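Local structure of putative sugar binding protein (Geobacillus stearothermophilus, 6GT9) at residues 92-97 and 117-122; 155-160 and 212-217; 262-267 and 298-303. The protein binds galactose and probably glucose, apparently as the sugar-recognising component of a three-component sensing system linked to galactan utilization. One frame throughout, in Å; residues are numbered along the deposited sequence.

Interaction 1 (92-97 and 117-122); sequences ITQGLT and TIDTDA. With GAL (beta-D-galactopyranose), chain E.
Gln94 and Asp119 meet at the wall of the galactose pocket, in the loops that follow the neighbouring parallel strands 90-93 and 115-118. Their side chains run alongside each other in the same direction, and Gln94 NE2 donates to Asp119 OD1 over 3.0 Å. This bond is bent, 138° at the hydrogen, and arrives from above the carboxylate, whose plane is turned 66° from the amide. Thr120 OG1 donates to the same Asp119 OD1 over 2.9 Å from the opposite face, so two donors grip the oxygen and restrict rotation of the group. With CG trans to the backbone N (chi1 173°), Asp119 presents OD2 to the sugar, where it accepts a 2.6 Å bond from galactose O2. Gln94 NE2, also bonded to Glu38, ends 3.2 Å from galactose O3.

Behind this polar layer the backbones join. Ile118 N donates to Thr93 O, and Gly95 N makes a nearly straight 3.0 Å bond to Thr120 O. Gly95 centres an inverse gamma turn, its CA lying 3.9 Å from Ala122 CB. On the side covered by helix 269-284, Ile92 CG2 packs on Ile118 CG2 at 3.5 Å. Helix 98-110 links the two strands, giving a beta-alpha-beta unit whose strand-end loops hold the ligand, as in the periplasmic sugar-binding proteins of this family.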
ATOM      1  N   ILE A  92      -7.994  -2.445 -13.651  1.00 18.52           N
ATOM      2  CA  ILE A  92      -7.322  -2.903 -12.439  1.00 16.26           C
ATOM      3  C   ILE A  92      -7.042  -1.679 -11.582  1.00 18.29           C
ATOM      4  O   ILE A  92      -6.411  -0.723 -12.053  1.00 15.63           O
ATOM      5  CB  ILE A  92      -6.022  -3.655 -12.771  1.00 15.83           C
ATOM      6  CG1 ILE A  92      -6.308  -4.798 -13.751  1.00 19.28           C
ATOM      7  CG2 ILE A  92      -5.336  -4.165 -11.477  1.00 17.26           C
ATOM      8  CD1 ILE A  92      -5.078  -5.319 -14.486  1.00 17.17           C
ATOM      9  N   THR A  93      -7.502  -1.708 -10.331  1.00 18.00           N
ATOM     10  CA  THR A  93      -7.452  -0.531  -9.474  1.00 18.50           C
ATOM     11  C   THR A  93      -7.551  -0.945  -8.013  1.00 16.43           C
ATOM     12  O   THR A  93      -8.094  -1.998  -7.684  1.00 16.42           O
ATOM     13  CB  THR A  93      -8.599   0.433  -9.788  1.00 20.52           C
ATOM     14  OG1 THR A  93      -8.519   1.568  -8.925  1.00 19.94           O
ATOM     15  CG2 THR A  93      -9.925  -0.270  -9.549  1.00 18.71           C
ATOM     16  N   GLN A  94      -7.061  -0.075  -7.138  1.00 20.35           N
ATOM     17  CA  GLN A  94      -7.397  -0.189  -5.725  1.00 17.52           C
ATOM     18  C   GLN A  94      -8.884   0.075  -5.533  1.00 21.06           C
ATOM     19  O   GLN A  94      -9.486   0.900  -6.230  1.00 19.67           O
ATOM     20  CB  GLN A  94      -6.623   0.829  -4.899  1.00 14.92           C
ATOM     21  CG  GLN A  94      -5.144   0.621  -4.773  1.00 17.71           C
ATOM     22  CD  GLN A  94      -4.471   1.933  -4.397  1.00 20.08           C
ATOM     23  OE1 GLN A  94      -4.560   2.900  -5.149  1.00 20.03           O
ATOM     24  NE2 GLN A  94      -3.837   1.985  -3.213  1.00 18.05           N
ATOM     25  N   GLY A  95      -9.484  -0.637  -4.589  1.00 23.03           N
ATOM     26  CA  GLY A  95     -10.767  -0.206  -4.074  1.00 20.98           C
ATOM     27  C   GLY A  95     -10.467   0.747  -2.942  1.00 23.69           C
ATOM     28  O   GLY A  95     -10.568   0.371  -1.773  1.00 25.81           O
ATOM     29  N   LEU A  96     -10.063   1.979  -3.283  1.00 26.62           N
ATOM     30  CA  LEU A  96      -9.337   2.824  -2.334  1.00 23.96           C
ATOM     31  C   LEU A  96     -10.175   3.155  -1.103  1.00 27.39           C
ATOM     32  O   LEU A  96      -9.656   3.172   0.024  1.00 25.66           O
ATOM     33  CB  LEU A  96      -8.869   4.098  -3.029  1.00 23.72           C
ATOM     34  CG  LEU A  96      -7.736   4.877  -2.372  1.00 24.29           C
ATOM     35  CD1 LEU A  96      -6.573   3.940  -2.026  1.00 21.58           C
ATOM     36  CD2 LEU A  96      -7.285   5.971  -3.325  1.00 27.75           C
ATOM     37  N   THR A  97     -11.461   3.443  -1.294  1.00 28.26           N
ATOM     38  CA  THR A  97     -12.400   3.629  -0.194  1.00 28.02           C
ATOM     39  C   THR A  97     -13.617   2.758  -0.444  1.00 34.21           C
ATOM     40  O   THR A  97     -13.889   2.354  -1.573  1.00 31.11           O
ATOM     41  CB  THR A  97     -12.858   5.080  -0.042  1.00 30.24           C
ATOM     42  OG1 THR A  97     -13.554   5.486  -1.236  1.00 30.06           O
ATOM     43  CG2 THR A  97     -11.674   5.995   0.206  1.00 32.40           C
ATOM     44  N   THR A 117      -9.376  -5.832  -8.367  1.00 17.33           N
ATOM     45  CA  THR A 117      -8.753  -4.932  -7.417  1.00 16.24           C
ATOM     46  C   THR A 117      -7.333  -5.395  -7.127  1.00 18.56           C
ATOM     47  O   THR A 117      -7.024  -6.589  -7.171  1.00 17.50           O
ATOM     48  CB  THR A 117      -9.567  -4.839  -6.124  1.00 19.48           C
ATOM     49  OG1 THR A 117      -9.868  -6.156  -5.636  1.00 17.27           O
ATOM     50  CG2 THR A 117     -10.865  -4.112  -6.406  1.00 21.18           C
ATOM     51  N   ILE A 118      -6.468  -4.427  -6.838  1.00 15.65           N
ATOM     52  CA  ILE A 118      -5.046  -4.662  -6.611  1.00 13.46           C
ATOM     53  C   ILE A 118      -4.615  -3.820  -5.415  1.00 18.13           C
ATOM     54  O   ILE A 118      -5.084  -2.687  -5.249  1.00 16.68           O
ATOM     55  CB  ILE A 118      -4.218  -4.331  -7.876  1.00 17.65           C
ATOM     56  CG1 ILE A 118      -2.732  -4.644  -7.680  1.00 18.12           C
ATOM     57  CG2 ILE A 118      -4.414  -2.857  -8.324  1.00 16.23           C
ATOM     58  CD1 ILE A 118      -1.971  -4.635  -8.976  1.00 17.82           C
ATOM     59  N   ASP A 119      -3.769  -4.402  -4.552  1.00 15.70           N
ATOM     60  CA  ASP A 119      -3.098  -3.688  -3.458  1.00 15.58           C
ATOM     61  C   ASP A 119      -4.048  -3.323  -2.321  1.00 15.38           C
ATOM     62  O   ASP A 119      -3.682  -3.414  -1.149  1.00 16.45           O
ATOM     63  CB  ASP A 119      -2.383  -2.427  -4.006  1.00 14.92           C
ATOM     64  CG  ASP A 119      -1.799  -1.538  -2.904  1.00 19.80           C
ATOM     65  OD1 ASP A 119      -2.521  -0.632  -2.428  1.00 19.53           O
ATOM     66  OD2 ASP A 119      -0.615  -1.731  -2.530  1.00 19.06           O
ATOM     67  N   THR A 120      -5.261  -2.902  -2.647  1.00 15.27           N
ATOM     68  CA  THR A 120      -6.293  -2.553  -1.675  1.00 17.55           C
ATOM     69  C   THR A 120      -7.607  -3.128  -2.187  1.00 18.84           C
ATOM     70  O   THR A 120      -7.990  -2.851  -3.330  1.00 18.71           O
ATOM     71  CB  THR A 120      -6.420  -1.021  -1.522  1.00 20.06           C
ATOM     72  OG1 THR A 120      -5.138  -0.443  -1.225  1.00 15.73           O
ATOM     73  CG2 THR A 120      -7.443  -0.649  -0.446  1.00 17.97           C
ATOM     74  N   ASP A 121      -8.307  -3.906  -1.365  1.00 19.55           N
ATOM     75  CA  ASP A 121      -9.522  -4.562  -1.841  1.00 22.06           C
ATOM     76  C   ASP A 121     -10.783  -3.752  -1.538  1.00 23.46           C
ATOM     77  O   ASP A 121     -10.832  -2.970  -0.585  1.00 25.52           O
ATOM     78  CB  ASP A 121      -9.663  -5.963  -1.226  1.00 17.42           C
ATOM     79  CG  ASP A 121     -10.641  -6.840  -1.997  1.00 20.31           C
ATOM     80  OD1 ASP A 121     -11.013  -6.467  -3.138  1.00 19.81           O
ATOM     81  OD2 ASP A 121     -11.031  -7.920  -1.489  1.00 19.14           O
ATOM     82  N   ALA A 122     -11.821  -3.968  -2.360  1.00 23.01           N
ATOM     83  CA  ALA A 122     -13.191  -3.540  -2.065  1.00 27.10           C
ATOM     84  C   ALA A 122     -14.081  -4.779  -1.974  1.00 23.06           C
ATOM     85  O   ALA A 122     -14.895  -5.047  -2.873  1.00 25.28           O
ATOM     86  CB  ALA A 122     -13.720  -2.562  -3.114  1.00 19.72           C
TER
HETATM   87  C1  GAL E 401       2.274   1.174  -0.030  1.00 16.19           C
HETATM   88  C2  GAL E 401       0.843   0.934  -0.467  1.00 17.95           C
HETATM   89  C3  GAL E 401       0.537   1.630  -1.805  1.00 17.31           C
HETATM   90  C4  GAL E 401       0.848   3.114  -1.705  1.00 16.41           C
HETATM   91  C5  GAL E 401       2.258   3.329  -1.182  1.00 20.18           C
HETATM   92  C6  GAL E 401       2.559   4.800  -0.887  1.00 19.10           C
HETATM   93  O1  GAL E 401       2.506   0.543   1.214  1.00 20.53           O
HETATM   94  O2  GAL E 401       0.586  -0.468  -0.632  1.00 16.36           O
HETATM   95  O3  GAL E 401      -0.827   1.539  -2.083  1.00 18.48           O
HETATM   96  O4  GAL E 401      -0.086   3.759  -0.833  1.00 18.15           O
HETATM   97  O5  GAL E 401       2.524   2.590   0.078  1.00 19.67           O
HETATM   98  O6  GAL E 401       3.948   5.017  -0.771  1.00 20.40           O

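Interaction 2 (155-160 and 212-217); sequences TVAIIT and PDVNAF
Thr155 and Asn215 mark the start of a parallel strand pairing in the mixed sheet, where strand 154-160 lies beside strand 216-219. The asparagine clasps the threonine backbone from two directions: its side-chain OD1 accepts from Thr155 N over 2.8 Å, while its own backbone N donates to Thr155 O over 3.0 Å in the carbonyl plane. A chi1 of 57°, which sets CG between the backbone N and the carbonyl carbon, folds the amide back so that OD1 reaches Thr155 N. Ala216 N adds a weak bond to Thr155 O. One step along, Ala157 N reaches Ala216 O at 2.8 Å, almost in line with the carbonyl bond, and the regular parallel register takes over.

The threonine side chain is wedged against the incoming turn, with Thr155 CB 3.3 Å from Asp213 O and its CG2 just beyond. Past it the two faces of the sheet separate the apolar contacts. Val156 CG2 lies 4.0 Å from Ala216 CB on one face. On the other, Ala157 CB touches both Val214 CG1, 4.0 Å away, and Phe217 CE2 at 3.9 Å; the phenyl ring also receives the end of Ile159 obliquely. Helix 197-210 covers this second face through Ile207 and Leu208, helix 224-235 adds Val228 against Ile159 and Phe217, and strand 185-192 continues the sheet beyond strand 154-160.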
ATOM      1  N   THR A 155       6.154   4.180  23.565  1.00 24.45           N
ATOM      2  CA  THR A 155       5.293   5.333  23.360  1.00 22.84           C
ATOM      3  C   THR A 155       5.257   5.582  21.852  1.00 26.05           C
ATOM      4  O   THR A 155       6.243   6.053  21.274  1.00 20.41           O
ATOM      5  CB  THR A 155       5.810   6.554  24.123  1.00 26.42           C
ATOM      6  OG1 THR A 155       5.846   6.256  25.530  1.00 32.34           O
ATOM      7  CG2 THR A 155       4.899   7.753  23.885  1.00 24.55           C
ATOM      8  N   VAL A 156       4.125   5.265  21.224  1.00 25.38           N
ATOM      9  CA  VAL A 156       4.047   5.062  19.781  1.00 22.70           C
ATOM     10  C   VAL A 156       3.353   6.240  19.117  1.00 21.93           C
ATOM     11  O   VAL A 156       2.288   6.678  19.566  1.00 25.31           O
ATOM     12  CB  VAL A 156       3.305   3.758  19.445  1.00 20.33           C
ATOM     13  CG1 VAL A 156       3.199   3.585  17.943  1.00 21.94           C
ATOM     14  CG2 VAL A 156       4.014   2.572  20.090  1.00 22.28           C
ATOM     15  N   ALA A 157       3.933   6.712  18.020  1.00 22.63           N
ATOM     16  CA  ALA A 157       3.239   7.551  17.056  1.00 21.08           C
ATOM     17  C   ALA A 157       3.118   6.804  15.737  1.00 20.66           C
ATOM     18  O   ALA A 157       4.000   6.024  15.367  1.00 18.96           O
ATOM     19  CB  ALA A 157       3.969   8.880  16.833  1.00 18.35           C
ATOM     20  N   ILE A 158       2.030   7.082  15.018  1.00 21.02           N
ATOM     21  CA  ILE A 158       1.700   6.422  13.759  1.00 20.03           C
ATOM     22  C   ILE A 158       1.661   7.476  12.673  1.00 19.82           C
ATOM     23  O   ILE A 158       1.028   8.526  12.838  1.00 21.32           O
ATOM     24  CB  ILE A 158       0.347   5.691  13.818  1.00 20.26           C
ATOM     25  CG1 ILE A 158       0.394   4.565  14.841  1.00 18.28           C
ATOM     26  CG2 ILE A 158      -0.046   5.166  12.409  1.00 19.36           C
ATOM     27  CD1 ILE A 158      -0.917   3.778  14.968  1.00 22.05           C
ATOM     28  N   ILE A 159       2.358   7.214  11.581  1.00 18.90           N
ATOM     29  CA  ILE A 159       2.191   7.976  10.353  1.00 21.37           C
ATOM     30  C   ILE A 159       1.547   7.050   9.325  1.00 23.81           C
ATOM     31  O   ILE A 159       2.039   5.944   9.071  1.00 20.76           O
ATOM     32  CB  ILE A 159       3.530   8.565   9.892  1.00 20.20           C
ATOM     33  CG1 ILE A 159       4.052   9.471  11.019  1.00 21.57           C
ATOM     34  CG2 ILE A 159       3.380   9.326   8.593  1.00 24.25           C
ATOM     35  CD1 ILE A 159       5.259  10.241  10.691  1.00 28.67           C
ATOM     36  N   THR A 160       0.422   7.484   8.767  1.00 23.81           N
ATOM     37  CA  THR A 160      -0.358   6.675   7.847  1.00 22.81           C
ATOM     38  C   THR A 160      -0.571   7.465   6.560  1.00 22.15           C
ATOM     39  O   THR A 160      -0.560   8.698   6.561  1.00 20.51           O
ATOM     40  CB  THR A 160      -1.698   6.249   8.497  1.00 24.43           C
ATOM     41  OG1 THR A 160      -2.356   5.267   7.687  1.00 24.82           O
ATOM     42  CG2 THR A 160      -2.626   7.440   8.703  1.00 24.78           C
ATOM     43  N   PRO A 212       7.280  14.945  23.161  1.00 31.73           N
ATOM     44  CA  PRO A 212       8.693  14.571  23.318  1.00 32.81           C
ATOM     45  C   PRO A 212       8.890  13.179  23.884  1.00 27.67           C
ATOM     46  O   PRO A 212      10.021  12.680  23.860  1.00 29.30           O
ATOM     47  CB  PRO A 212       9.240  15.643  24.277  1.00 33.92           C
ATOM     48  CG  PRO A 212       8.319  16.791  24.116  1.00 32.75           C
ATOM     49  CD  PRO A 212       6.963  16.189  23.883  1.00 33.57           C
ATOM     50  N   ASP A 213       7.842  12.537  24.388  1.00 26.84           N
ATOM     51  CA  ASP A 213       7.982  11.208  24.964  1.00 27.89           C
ATOM     52  C   ASP A 213       7.870  10.084  23.928  1.00 27.62           C
ATOM     53  O   ASP A 213       8.150   8.934  24.265  1.00 22.30           O
ATOM     54  CB  ASP A 213       6.946  11.006  26.082  1.00 31.57           C
ATOM     55  CG  ASP A 213       5.514  11.275  25.623  1.00 40.68           C
ATOM     56  OD1 ASP A 213       5.322  11.975  24.604  1.00 41.40           O
ATOM     57  OD2 ASP A 213       4.572  10.793  26.294  1.00 40.78           O
ATOM     58  N   VAL A 214       7.489  10.388  22.682  1.00 24.14           N
ATOM     59  CA  VAL A 214       7.456   9.365  21.639  1.00 26.01           C
ATOM     60  C   VAL A 214       8.840   8.761  21.460  1.00 23.72           C
ATOM     61  O   VAL A 214       9.832   9.477  21.276  1.00 25.36           O
ATOM     62  CB  VAL A 214       6.946   9.963  20.316  1.00 23.70           C
ATOM     63  CG1 VAL A 214       7.218   9.009  19.155  1.00 22.90           C
ATOM     64  CG2 VAL A 214       5.477  10.281  20.422  1.00 23.85           C
ATOM     65  N   ASN A 215       8.915   7.433  21.529  1.00 23.98           N
ATOM     66  CA  ASN A 215      10.154   6.722  21.246  1.00 26.22           C
ATOM     67  C   ASN A 215       9.941   5.589  20.244  1.00 27.00           C
ATOM     68  O   ASN A 215      10.841   4.758  20.056  1.00 22.21           O
ATOM     69  CB  ASN A 215      10.786   6.190  22.548  1.00 23.65           C
ATOM     70  CG  ASN A 215       9.848   5.274  23.340  1.00 31.62           C
ATOM     71  OD1 ASN A 215       8.792   4.856  22.852  1.00 24.50           O
ATOM     72  ND2 ASN A 215      10.243   4.953  24.573  1.00 29.93           N
ATOM     73  N   ALA A 216       8.780   5.542  19.591  1.00 24.06           N
ATOM     74  CA  ALA A 216       8.494   4.524  18.593  1.00 23.31           C
ATOM     75  C   ALA A 216       7.581   5.099  17.514  1.00 22.30           C
ATOM     76  O   ALA A 216       6.599   5.782  17.820  1.00 23.45           O
ATOM     77  CB  ALA A 216       7.851   3.285  19.232  1.00 22.83           C
ATOM     78  N   PHE A 217       7.910   4.812  16.254  1.00 21.20           N
ATOM     79  CA  PHE A 217       7.089   5.203  15.111  1.00 21.03           C
ATOM     80  C   PHE A 217       6.666   3.972  14.326  1.00 18.27           C
ATOM     81  O   PHE A 217       7.437   3.018  14.192  1.00 20.10           O
ATOM     82  CB  PHE A 217       7.833   6.135  14.156  1.00 19.80           C
ATOM     83  CG  PHE A 217       7.937   7.556  14.629  1.00 22.34           C
ATOM     84  CD1 PHE A 217       8.993   7.955  15.443  1.00 21.62           C
ATOM     85  CD2 PHE A 217       7.001   8.503  14.236  1.00 21.75           C
ATOM     86  CE1 PHE A 217       9.113   9.281  15.859  1.00 24.49           C
ATOM     87  CE2 PHE A 217       7.107   9.840  14.666  1.00 25.55           C
ATOM     88  CZ  PHE A 217       8.167  10.223  15.474  1.00 23.09           C
TER

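Interaction 3 (262-267 and 298-303); sequences AATVVQ and KVIRKK. With GAL (beta-D-galactopyranose), chain E.
Val266 and Ile300 pack at about a right angle where strand 263-266 receives its antiparallel neighbour, strand 298-301, the outermost strand of an otherwise parallel alpha/beta sheet. The contact is methyl to methyl: Val266 CG2 lies 3.5 Å from Ile300 CG2. On the same face Thr264 and Ile300 run side by side, with Thr264 CG2 3.8 Å from Ile300 CG1. A chi1 of 60° places that CG1 between the backbone N and the carbonyl carbon of the isoleucine, which lets the branch lean over the neighbouring strand. The other face carries Ala263, Val265 and Val299; here Val299 divides its two methyls, CG1 approaching Ala263 CB at 3.8 Å and CG2 facing Val265 CG2.

Beneath the side chains, Thr264 and Ile300 form a hydrogen-bonded pair, each backbone N donating to the other's O over 3.0 Å. Val266 N then reaches Lys298 O at 2.8 Å. Past the paired residues a water bridges the two segments, donating to Ala262 O and accepting from Lys302 N. Arg301 stretches past Ala263 and makes its main polar link to Asp149 in a salt bridge, while one face of its guanidinium is met near the rim by Val299 CG1.

The next shell holds this pair in place. Thr264 OG1 is bonded to Asp247 O, helix 135-149 packs Leu141 and Ala145 onto Val299, and helix 250-258 sets Leu256 against Ile300. Beyond Val266 the chain enters the sugar site. Gln267 OE1 is held by Thr133 and its NE2 is also bonded to Asp247; that NE2 donates to galactose O2 over 3.1 Å, with 172° at the hydrogen.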
ATOM      1  N   ALA A 262      14.184  -0.150  12.305  1.00 23.97           N
ATOM      2  CA  ALA A 262      14.330  -1.451  12.952  1.00 22.54           C
ATOM      3  C   ALA A 262      13.666  -2.588  12.189  1.00 27.00           C
ATOM      4  O   ALA A 262      14.128  -3.738  12.262  1.00 22.99           O
ATOM      5  CB  ALA A 262      13.746  -1.400  14.365  1.00 24.26           C
ATOM      6  N   ALA A 263      12.579  -2.315  11.472  1.00 25.12           N
ATOM      7  CA  ALA A 263      11.847  -3.398  10.835  1.00 15.17           C
ATOM      8  C   ALA A 263      10.993  -2.816   9.726  1.00 18.41           C
ATOM      9  O   ALA A 263      10.736  -1.613   9.688  1.00 20.20           O
ATOM     10  CB  ALA A 263      10.964  -4.142  11.832  1.00 16.58           C
ATOM     11  N   THR A 264      10.540  -3.684   8.828  1.00 23.64           N
ATOM     12  CA  THR A 264       9.600  -3.212   7.823  1.00 19.62           C
ATOM     13  C   THR A 264       8.763  -4.378   7.308  1.00 21.15           C
ATOM     14  O   THR A 264       9.203  -5.531   7.300  1.00 21.67           O
ATOM     15  CB  THR A 264      10.322  -2.460   6.685  1.00 20.62           C
ATOM     16  OG1 THR A 264       9.361  -1.699   5.945  1.00 21.34           O
ATOM     17  CG2 THR A 264      11.048  -3.413   5.745  1.00 24.42           C
ATOM     18  N   VAL A 265       7.536  -4.063   6.899  1.00 22.87           N
ATOM     19  CA  VAL A 265       6.582  -5.063   6.436  1.00 24.35           C
ATOM     20  C   VAL A 265       6.742  -5.254   4.932  1.00 27.22           C
ATOM     21  O   VAL A 265       6.642  -4.295   4.153  1.00 23.49           O
ATOM     22  CB  VAL A 265       5.143  -4.664   6.792  1.00 20.94           C
ATOM     23  CG1 VAL A 265       4.171  -5.764   6.352  1.00 19.39           C
ATOM     24  CG2 VAL A 265       5.035  -4.413   8.301  1.00 21.53           C
ATOM     25  N   VAL A 266       6.971  -6.501   4.518  1.00 23.18           N
ATOM     26  CA  VAL A 266       7.212  -6.794   3.109  1.00 25.97           C
ATOM     27  C   VAL A 266       5.887  -6.872   2.366  1.00 19.66           C
ATOM     28  O   VAL A 266       4.901  -7.410   2.876  1.00 23.05           O
ATOM     29  CB  VAL A 266       8.005  -8.102   2.957  1.00 26.81           C
ATOM     30  CG1 VAL A 266       8.238  -8.418   1.483  1.00 30.22           C
ATOM     31  CG2 VAL A 266       9.333  -8.001   3.708  1.00 27.74           C
ATOM     32  N   GLN A 267       5.855  -6.321   1.157  1.00 20.99           N
ATOM     33  CA  GLN A 267       4.779  -6.606   0.218  1.00 20.02           C
ATOM     34  C   GLN A 267       5.403  -7.090  -1.081  1.00 21.14           C
ATOM     35  O   GLN A 267       6.622  -7.066  -1.253  1.00 23.30           O
ATOM     36  CB  GLN A 267       3.889  -5.380  -0.038  1.00 23.75           C
ATOM     37  CG  GLN A 267       3.111  -4.848   1.166  1.00 22.11           C
ATOM     38  CD  GLN A 267       2.054  -3.845   0.750  1.00 20.47           C
ATOM     39  OE1 GLN A 267       0.893  -4.201   0.542  1.00 20.56           O
ATOM     40  NE2 GLN A 267       2.460  -2.587   0.584  1.00 21.70           N
ATOM     41  N   LYS A 298       5.211 -10.192   5.489  1.00 21.67           N
ATOM     42  CA  LYS A 298       5.984 -10.643   6.649  1.00 20.94           C
ATOM     43  C   LYS A 298       6.850  -9.486   7.111  1.00 25.66           C
ATOM     44  O   LYS A 298       7.237  -8.636   6.305  1.00 26.47           O
ATOM     45  CB  LYS A 298       6.877 -11.837   6.309  1.00 30.34           C
ATOM     46  CG  LYS A 298       7.885 -11.541   5.208  1.00 31.97           C
ATOM     47  CD  LYS A 298       9.022 -12.552   5.185  1.00 37.13           C
ATOM     48  CE  LYS A 298       9.434 -12.886   3.758  1.00 40.37           C
ATOM     49  NZ  LYS A 298      10.708 -13.662   3.680  1.00 42.75           N
ATOM     50  N   VAL A 299       7.168  -9.468   8.394  1.00 24.87           N
ATOM     51  CA  VAL A 299       8.077  -8.464   8.927  1.00 25.54           C
ATOM     52  C   VAL A 299       9.502  -8.965   8.746  1.00 27.88           C
ATOM     53  O   VAL A 299       9.804 -10.128   9.029  1.00 29.58           O
ATOM     54  CB  VAL A 299       7.768  -8.165  10.402  1.00 27.94           C
ATOM     55  CG1 VAL A 299       8.746  -7.114  10.955  1.00 26.36           C
ATOM     56  CG2 VAL A 299       6.340  -7.667  10.531  1.00 29.58           C
ATOM     57  N   ILE A 300      10.369  -8.106   8.226  1.00 22.22           N
ATOM     58  CA  ILE A 300      11.784  -8.413   8.133  1.00 27.32           C
ATOM     59  C   ILE A 300      12.548  -7.382   8.952  1.00 29.25           C
ATOM     60  O   ILE A 300      12.087  -6.259   9.185  1.00 26.30           O
ATOM     61  CB  ILE A 300      12.299  -8.438   6.683  1.00 33.23           C
ATOM     62  CG1 ILE A 300      12.088  -7.070   6.026  1.00 31.35           C
ATOM     63  CG2 ILE A 300      11.612  -9.562   5.900  1.00 26.22           C
ATOM     64  CD1 ILE A 300      13.280  -6.558   5.252  1.00 32.79           C
ATOM     65  N   ARG A 301      13.735  -7.783   9.390  1.00 28.53           N
ATOM     66  CA  ARG A 301      14.650  -6.936  10.138  1.00 28.60           C
ATOM     67  C   ARG A 301      16.007  -6.997   9.451  1.00 32.47           C
ATOM     68  O   ARG A 301      16.181  -7.686   8.440  1.00 33.16           O
ATOM     69  CB  ARG A 301      14.729  -7.374  11.611  1.00 29.64           C
ATOM     70  CG  ARG A 301      13.386  -7.319  12.337  1.00 29.64           C
ATOM     71  CD  ARG A 301      13.407  -8.067  13.659  1.00 30.85           C
ATOM     72  NE  ARG A 301      12.171  -7.892  14.423  1.00 25.65           N
ATOM     73  CZ  ARG A 301      11.108  -8.686  14.313  1.00 24.90           C
ATOM     74  NH1 ARG A 301      11.125  -9.698  13.457  1.00 25.41           N
ATOM     75  NH2 ARG A 301      10.021  -8.461  15.048  1.00 23.59           N
ATOM     76  N   LYS A 302      16.974  -6.269  10.015  1.00 33.19           N
ATOM     77  CA  LYS A 302      18.319  -6.216   9.447  1.00 34.69           C
ATOM     78  C   LYS A 302      18.949  -7.602   9.316  1.00 33.71           C
ATOM     79  O   LYS A 302      19.741  -7.835   8.397  1.00 37.81           O
ATOM     80  CB  LYS A 302      19.199  -5.312  10.309  1.00 35.26           C
ATOM     81  CG  LYS A 302      20.628  -5.149   9.819  1.00 40.95           C
ATOM     82  CD  LYS A 302      21.470  -4.470  10.889  1.00 43.72           C
ATOM     83  CE  LYS A 302      22.943  -4.500  10.541  1.00 46.92           C
ATOM     84  NZ  LYS A 302      23.222  -3.747   9.296  1.00 53.26           N
ATOM     85  N   LYS A 303      18.622  -8.531  10.223  1.00 32.38           N
ATOM     86  CA  LYS A 303      19.162  -9.885  10.142  1.00 32.84           C
ATOM     87  C   LYS A 303      18.674 -10.639   8.913  1.00 40.94           C
ATOM     88  O   LYS A 303      19.232 -11.691   8.582  1.00 38.19           O
ATOM     89  CB  LYS A 303      18.798 -10.687  11.401  1.00 37.50           C
ATOM     90  CG  LYS A 303      17.309 -10.995  11.516  1.00 42.19           C
ATOM     91  CD  LYS A 303      16.958 -11.870  12.713  1.00 44.37           C
ATOM     92  CE  LYS A 303      17.322 -11.201  14.033  1.00 50.61           C
ATOM     93  NZ  LYS A 303      16.965  -9.749  14.063  1.00 48.96           N
TER
HETATM   94  C1  GAL E 401       2.274   1.174  -0.030  1.00 16.19           C
HETATM   95  C2  GAL E 401       0.843   0.934  -0.467  1.00 17.95           C
HETATM   96  C3  GAL E 401       0.537   1.630  -1.805  1.00 17.31           C
HETATM   97  C4  GAL E 401       0.848   3.114  -1.705  1.00 16.41           C
HETATM   98  C5  GAL E 401       2.258   3.329  -1.182  1.00 20.18           C
HETATM   99  C6  GAL E 401       2.559   4.800  -0.887  1.00 19.10           C
HETATM  100  O1  GAL E 401       2.506   0.543   1.214  1.00 20.53           O
HETATM  101  O2  GAL E 401       0.586  -0.468  -0.632  1.00 16.36           O
HETATM  102  O3  GAL E 401      -0.827   1.539  -2.083  1.00 18.48           O
HETATM  103  O4  GAL E 401      -0.086   3.759  -0.833  1.00 18.15           O
HETATM  104  O5  GAL E 401       2.524   2.590   0.078  1.00 19.67           O
HETATM  105  O6  GAL E 401       3.948   5.017  -0.771  1.00 20.40           O
HETATM  106  O   HOH W   1      16.680  -4.508  12.182  1.00 29.66           O
HETATM  107  O   HOH W   2      13.676  -5.055  15.138  1.00 31.40           O

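Followed from the N terminus, the three contacts come in series, none nesting within or crossing another. Interaction 1 closes the shortest loop, around helix 98-110, and ties neighbouring strands of the first, all-parallel sheet. The chain later enters the second, mixed sheet, where interaction 2 joins strands 154-160 and 216-219 across an excursion through two helices and strand 185-192. Interaction 3 closes last, on the edge of that same sheet; the loop it spans includes strand 292-294, which returns to the first sheet. Interactions 1 and 3 approach galactose from the two sheets, with Asp119 OD2 4.2 Å from Gln267 OE1, whereas interaction 2 lies farther out.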